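Side-chain contacts in histidine--tRNA ligase (Thermus thermophilus, PDB 1H4V), which catalyses the ATP-dependent attachment of L-histidine to tRNA(His), releasing AMP and diphosphate, and works as a homodimeric class II aminoacyl-tRNA synthetase: residues A84-A89 with Q126-A131; A342-L347 with A357-A362. All blocks are in the same frame, centred on the assembly; numbering follows the deposited sequence.

In the fold
The two contacts belong to separate parts of the chain. Contact 1 sits in the catalytic region, where helix 83-92 packs on strand 123-132 of the large, mostly antiparallel sheet of the class II catalytic fold; contact 2 lies in the anticodon-binding domain, inside a beta-alpha-beta unit. Their centres are about 47 Å apart and their nearest atoms about 29 Å, too far to meet. Both, however, reach the second subunit of the homodimer: Arg88 of segment 84-89 forms a salt bridge with Asp11 of that subunit, and the hydroxyl of Tyr346 in segment 342-347 is hydrogen-bonded to His243 of the second subunit. The crystal is ligand-free, so neither contact has a bound substrate to be measured against.

Contact 1 (A84-A89 with Q126-A131); sequences AAMVRA and QVNYEA
Met86 carries the helix side of this contact alone, reaching from helix 83-92 to Asn128 and Glu130 on strand 123-132. Those two are alternate residues of the strand, so the first side-chain bond of each points to the helix, while that of Tyr129 between them points away. The methionine chain runs out nearly straight through chi2 and then bends at chi3 (84°), which lays its end across the strand: SD rests 3.7 Å from CB of Asn128, and CE lies 4.0 Å from CB of Glu130. OE1 of Glu130 makes a weak hydrogen bond to Tyr288. Its OE2 has no hydrogen-bonding partner in the model and sits 2.8 Å from O of Tyr129, two buried acceptors in an unfavourable pair as modelled. The Asn128 amide is tied along its own strand: its OD1 accepts a hydrogen bond from NE2 of Gln126 (2.8 Å) on a lone pair in the carbonyl plane. An alanine in place of Met86 is likely to open a gap over the CB atoms of Asn128 and Glu130. Strand 123-132 lies antiparallel between strands 102-111 and 302-308, and Met86 also touches Leu104 on the first; helix 14-33 packs against Val127 and Tyr129.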
loop_
_atom_site.group_PDB
_atom_site.type_symbol
_atom_site.label_atom_id
_atom_site.label_comp_id
_atom_site.label_asym_id
_atom_site.label_seq_id
_atom_site.Cartn_x
_atom_site.Cartn_y
_atom_site.Cartn_z
ATOM N N ALA A 84 6.267 17.140 -3.393
ATOM C CA ALA A 84 5.395 18.211 -2.920
ATOM C C ALA A 84 4.479 17.744 -1.785
ATOM O O ALA A 84 4.234 18.487 -0.835
ATOM C CB ALA A 84 4.559 18.769 -4.066
ATOM N N ALA A 85 3.975 16.519 -1.889
ATOM C CA ALA A 85 3.093 15.963 -0.861
ATOM C C ALA A 85 3.838 15.786 0.458
ATOM O O ALA A 85 3.292 16.037 1.528
ATOM C CB ALA A 85 2.534 14.626 -1.316
ATOM N N MET A 86 5.090 15.354 0.376
ATOM C CA MET A 86 5.899 15.151 1.576
ATOM C C MET A 86 6.255 16.477 2.218
ATOM O O MET A 86 6.193 16.602 3.440
ATOM C CB MET A 86 7.149 14.330 1.235
ATOM C CG MET A 86 6.756 12.917 0.821
ATOM S SD MET A 86 7.997 11.951 -0.016
ATOM C CE MET A 86 8.901 11.303 1.418
ATOM N N VAL A 87 6.609 17.464 1.398
ATOM C CA VAL A 87 6.928 18.801 1.908
ATOM C C VAL A 87 5.670 19.378 2.562
ATOM O O VAL A 87 5.741 20.008 3.616
ATOM C CB VAL A 87 7.364 19.764 0.780
ATOM C CG1 VAL A 87 7.448 21.192 1.322
ATOM C CG2 VAL A 87 8.705 19.338 0.213
ATOM N N ARG A 88 4.518 19.143 1.933
ATOM C CA ARG A 88 3.242 19.621 2.448
ATOM C C ARG A 88 2.960 18.971 3.801
ATOM O O ARG A 88 2.340 19.577 4.674
ATOM C CB ARG A 88 2.125 19.306 1.445
ATOM C CG ARG A 88 0.763 19.956 1.730
ATOM C CD ARG A 88 -0.011 19.192 2.800
ATOM N NE ARG A 88 -0.205 17.796 2.420
ATOM C CZ ARG A 88 -0.350 16.800 3.285
ATOM N NH1 ARG A 88 -0.329 17.040 4.587
ATOM N NH2 ARG A 88 -0.493 15.561 2.850
ATOM N N ALA A 89 3.424 17.738 3.978
ATOM C CA ALA A 89 3.224 17.031 5.241
ATOM C C ALA A 89 4.186 17.555 6.314
ATOM O O ALA A 89 3.807 17.699 7.476
ATOM C CB ALA A 89 3.421 15.520 5.042
ATOM N N GLN A 126 6.059 4.443 -7.052
ATOM C CA GLN A 126 7.428 4.858 -6.874
ATOM C C GLN A 126 7.770 4.970 -5.418
ATOM O O GLN A 126 6.882 5.067 -4.561
ATOM C CB GLN A 126 7.731 6.177 -7.604
ATOM C CG GLN A 126 6.884 7.371 -7.283
ATOM C CD GLN A 126 7.432 8.644 -7.948
ATOM O OE1 GLN A 126 7.760 8.647 -9.139
ATOM N NE2 GLN A 126 7.531 9.724 -7.176
ATOM N N VAL A 127 9.063 4.895 -5.142
ATOM C CA VAL A 127 9.552 5.025 -3.785
ATOM C C VAL A 127 10.175 6.401 -3.702
ATOM O O VAL A 127 10.934 6.789 -4.583
ATOM C CB VAL A 127 10.615 3.959 -3.472
ATOM C CG1 VAL A 127 11.320 4.301 -2.160
ATOM C CG2 VAL A 127 9.955 2.579 -3.393
ATOM N N ASN A 128 9.836 7.151 -2.663
ATOM C CA ASN A 128 10.395 8.487 -2.495
ATOM C C ASN A 128 11.176 8.583 -1.208
ATOM O O ASN A 128 10.796 7.995 -0.199
ATOM C CB ASN A 128 9.299 9.563 -2.460
ATOM C CG ASN A 128 8.793 9.936 -3.840
ATOM O OD1 ASN A 128 7.949 9.252 -4.415
ATOM N ND2 ASN A 128 9.311 11.028 -4.377
ATOM N N TYR A 129 12.267 9.331 -1.261
ATOM C CA TYR A 129 13.105 9.574 -0.102
ATOM C C TYR A 129 13.341 11.082 -0.075
ATOM O O TYR A 129 13.701 11.675 -1.088
ATOM C CB TYR A 129 14.454 8.877 -0.225
ATOM C CG TYR A 129 15.433 9.363 0.823
ATOM C CD1 TYR A 129 15.307 8.978 2.161
ATOM C CD2 TYR A 129 16.460 10.237 0.486
ATOM C CE1 TYR A 129 16.181 9.451 3.135
ATOM C CE2 TYR A 129 17.337 10.723 1.449
ATOM C CZ TYR A 129 17.192 10.323 2.771
ATOM O OH TYR A 129 18.061 10.800 3.721
ATOM N N GLU A 130 13.161 11.687 1.087
ATOM C CA GLU A 130 13.337 13.123 1.231
ATOM C C GLU A 130 14.021 13.488 2.561
ATOM O O GLU A 130 13.637 13.008 3.631
ATOM C CB GLU A 130 11.957 13.792 1.151
ATOM C CG GLU A 130 11.728 14.732 -0.026
ATOM C CD GLU A 130 12.021 14.130 -1.396
ATOM O OE1 GLU A 130 12.865 14.700 -2.113
ATOM O OE2 GLU A 130 11.411 13.107 -1.771
ATOM N N ALA A 131 15.044 14.330 2.475
ATOM C CA ALA A 131 15.782 14.820 3.640
ATOM C C ALA A 131 15.534 16.325 3.637
ATOM O O ALA A 131 16.088 17.046 2.816
ATOM C CB ALA A 131 17.267 14.535 3.481
#

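Contact 2 (A342-L347 with A357-A362); sequences AEAFYL and AEYALA
Segments 342-347 and 357-362 come nearest at Ala344 and Tyr359, whose CA atoms are 6.2 Å apart. Ala344 brings only a methyl group to this point, and its CB lies 4.0 Å from CB of Tyr359. Tyr359 has CG between its backbone N and carbonyl carbon (chi1 59°), and from there its ring reaches across the helix, side by side with Phe345, the two side chains pointing the same way. The CA of Phe345 sits over one face of the Tyr359 ring, 4.2 Å from its centroid and 18° off the normal, a CH-pi contact with the helix backbone. Farther out the two rings meet obliquely, their planes at 59°, with CD1 of Phe345 3.8 Å from CE2 of Tyr359 and 3.6 Å from its OH. At the edge of the tyrosine ring, in its plane, lies CD2 of Leu361. This is the return half of a beta-alpha-beta unit, in which strand 357-359 runs parallel to strand 331-335. The chemistry is divided along one side chain: apolar and CH-pi contacts hold the ring of Tyr359, leaving the hydroxyl at its end to meet Glu142 and Arg103 of the second subunit through weak hydrogen bonds.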
loop_
_atom_site.group_PDB
_atom_site.type_symbol
_atom_site.label_atom_id
_atom_site.label_comp_id
_atom_site.label_asym_id
_atom_site.label_seq_id
_atom_site.Cartn_x
_atom_site.Cartn_y
_atom_site.Cartn_z
ATOM N N ALA A 342 -16.990 -31.224 5.223
ATOM C CA ALA A 342 -17.180 -30.330 6.358
ATOM C C ALA A 342 -16.123 -30.586 7.428
ATOM O O ALA A 342 -15.585 -29.651 8.021
ATOM C CB ALA A 342 -18.560 -30.527 6.949
ATOM N N GLU A 343 -15.833 -31.858 7.677
ATOM C CA GLU A 343 -14.842 -32.220 8.677
ATOM C C GLU A 343 -13.454 -31.721 8.266
ATOM O O GLU A 343 -12.638 -31.380 9.117
ATOM C CB GLU A 343 -14.813 -33.740 8.871
ATOM C CG GLU A 343 -16.148 -34.358 9.235
ATOM C CD GLU A 343 -16.723 -33.837 10.545
ATOM O OE1 GLU A 343 -15.944 -33.618 11.503
ATOM O OE2 GLU A 343 -17.964 -33.666 10.618
ATOM N N ALA A 344 -13.186 -31.677 6.964
ATOM C CA ALA A 344 -11.890 -31.200 6.488
ATOM C C ALA A 344 -11.769 -29.710 6.803
ATOM O O ALA A 344 -10.691 -29.209 7.157
ATOM C CB ALA A 344 -11.760 -31.428 4.992
ATOM N N PHE A 345 -12.891 -29.012 6.673
ATOM C CA PHE A 345 -12.960 -27.589 6.945
ATOM C C PHE A 345 -12.750 -27.349 8.433
ATOM O O PHE A 345 -11.983 -26.475 8.816
ATOM C CB PHE A 345 -14.322 -27.056 6.479
ATOM C CG PHE A 345 -14.684 -25.703 7.034
ATOM C CD1 PHE A 345 -13.829 -24.610 6.885
ATOM C CD2 PHE A 345 -15.915 -25.506 7.652
ATOM C CE1 PHE A 345 -14.198 -23.341 7.337
ATOM C CE2 PHE A 345 -16.295 -24.234 8.109
ATOM C CZ PHE A 345 -15.437 -23.153 7.949
ATOM N N TYR A 346 -13.407 -28.143 9.273
ATOM C CA TYR A 346 -13.283 -27.984 10.730
ATOM C C TYR A 346 -11.858 -28.221 11.188
ATOM O O TYR A 346 -11.361 -27.518 12.061
ATOM C CB TYR A 346 -14.200 -28.956 11.465
ATOM C CG TYR A 346 -15.655 -28.807 11.100
ATOM C CD1 TYR A 346 -16.523 -29.890 11.178
ATOM C CD2 TYR A 346 -16.166 -27.583 10.673
ATOM C CE1 TYR A 346 -17.861 -29.760 10.836
ATOM C CE2 TYR A 346 -17.503 -27.443 10.333
ATOM C CZ TYR A 346 -18.347 -28.536 10.415
ATOM O OH TYR A 346 -19.680 -28.409 10.080
ATOM N N LEU A 347 -11.207 -29.220 10.598
ATOM C CA LEU A 347 -9.832 -29.541 10.952
ATOM C C LEU A 347 -8.885 -28.433 10.490
ATOM O O LEU A 347 -8.036 -27.986 11.252
ATOM C CB LEU A 347 -9.416 -30.884 10.330
ATOM C CG LEU A 347 -7.942 -31.267 10.512
ATOM C CD1 LEU A 347 -7.585 -31.260 11.987
ATOM C CD2 LEU A 347 -7.692 -32.649 9.900
ATOM N N ALA A 357 -3.383 -24.350 6.237
ATOM C CA ALA A 357 -4.079 -25.594 5.922
ATOM C C ALA A 357 -5.243 -25.368 4.976
ATOM O O ALA A 357 -6.133 -24.564 5.252
ATOM C CB ALA A 357 -4.569 -26.252 7.209
ATOM N N GLU A 358 -5.231 -26.083 3.857
ATOM C CA GLU A 358 -6.285 -25.960 2.868
ATOM C C GLU A 358 -6.992 -27.288 2.663
ATOM O O GLU A 358 -6.534 -28.327 3.128
ATOM C CB GLU A 358 -5.702 -25.437 1.555
ATOM C CG GLU A 358 -5.179 -24.008 1.678
ATOM C CD GLU A 358 -4.475 -23.512 0.425
ATOM O OE1 GLU A 358 -5.097 -23.544 -0.659
ATOM O OE2 GLU A 358 -3.303 -23.083 0.531
ATOM N N TYR A 359 -8.113 -27.256 1.960
ATOM C CA TYR A 359 -8.882 -28.468 1.745
ATOM C C TYR A 359 -9.683 -28.396 0.454
ATOM O O TYR A 359 -10.022 -27.314 -0.012
ATOM C CB TYR A 359 -9.831 -28.662 2.928
ATOM C CG TYR A 359 -10.773 -27.492 3.110
ATOM C CD1 TYR A 359 -11.931 -27.376 2.337
ATOM C CD2 TYR A 359 -10.467 -26.456 3.993
ATOM C CE1 TYR A 359 -12.750 -26.256 2.432
ATOM C CE2 TYR A 359 -11.282 -25.333 4.096
ATOM C CZ TYR A 359 -12.418 -25.240 3.308
ATOM O OH TYR A 359 -13.198 -24.110 3.365
ATOM N N ALA A 360 -9.985 -29.556 -0.119
ATOM C CA ALA A 360 -10.768 -29.618 -1.347
ATOM C C ALA A 360 -12.233 -29.554 -0.931
ATOM O O ALA A 360 -12.597 -30.055 0.135
ATOM C CB ALA A 360 -10.482 -30.928 -2.087
ATOM N N LEU A 361 -13.066 -28.936 -1.762
ATOM C CA LEU A 361 -14.489 -28.816 -1.451
ATOM C C LEU A 361 -15.347 -29.995 -1.876
ATOM O O LEU A 361 -16.510 -30.075 -1.492
ATOM C CB LEU A 361 -15.074 -27.551 -2.066
ATOM C CG LEU A 361 -15.179 -26.333 -1.153
ATOM C CD1 LEU A 361 -15.879 -25.201 -1.918
ATOM C CD2 LEU A 361 -15.956 -26.698 0.107
ATOM N N ALA A 362 -14.796 -30.901 -2.672
ATOM C CA ALA A 362 -15.560 -32.063 -3.119
ATOM C C ALA A 362 -14.763 -33.332 -2.885
ATOM O O ALA A 362 -13.538 -33.297 -2.814
ATOM C CB ALA A 362 -15.901 -31.931 -4.601
#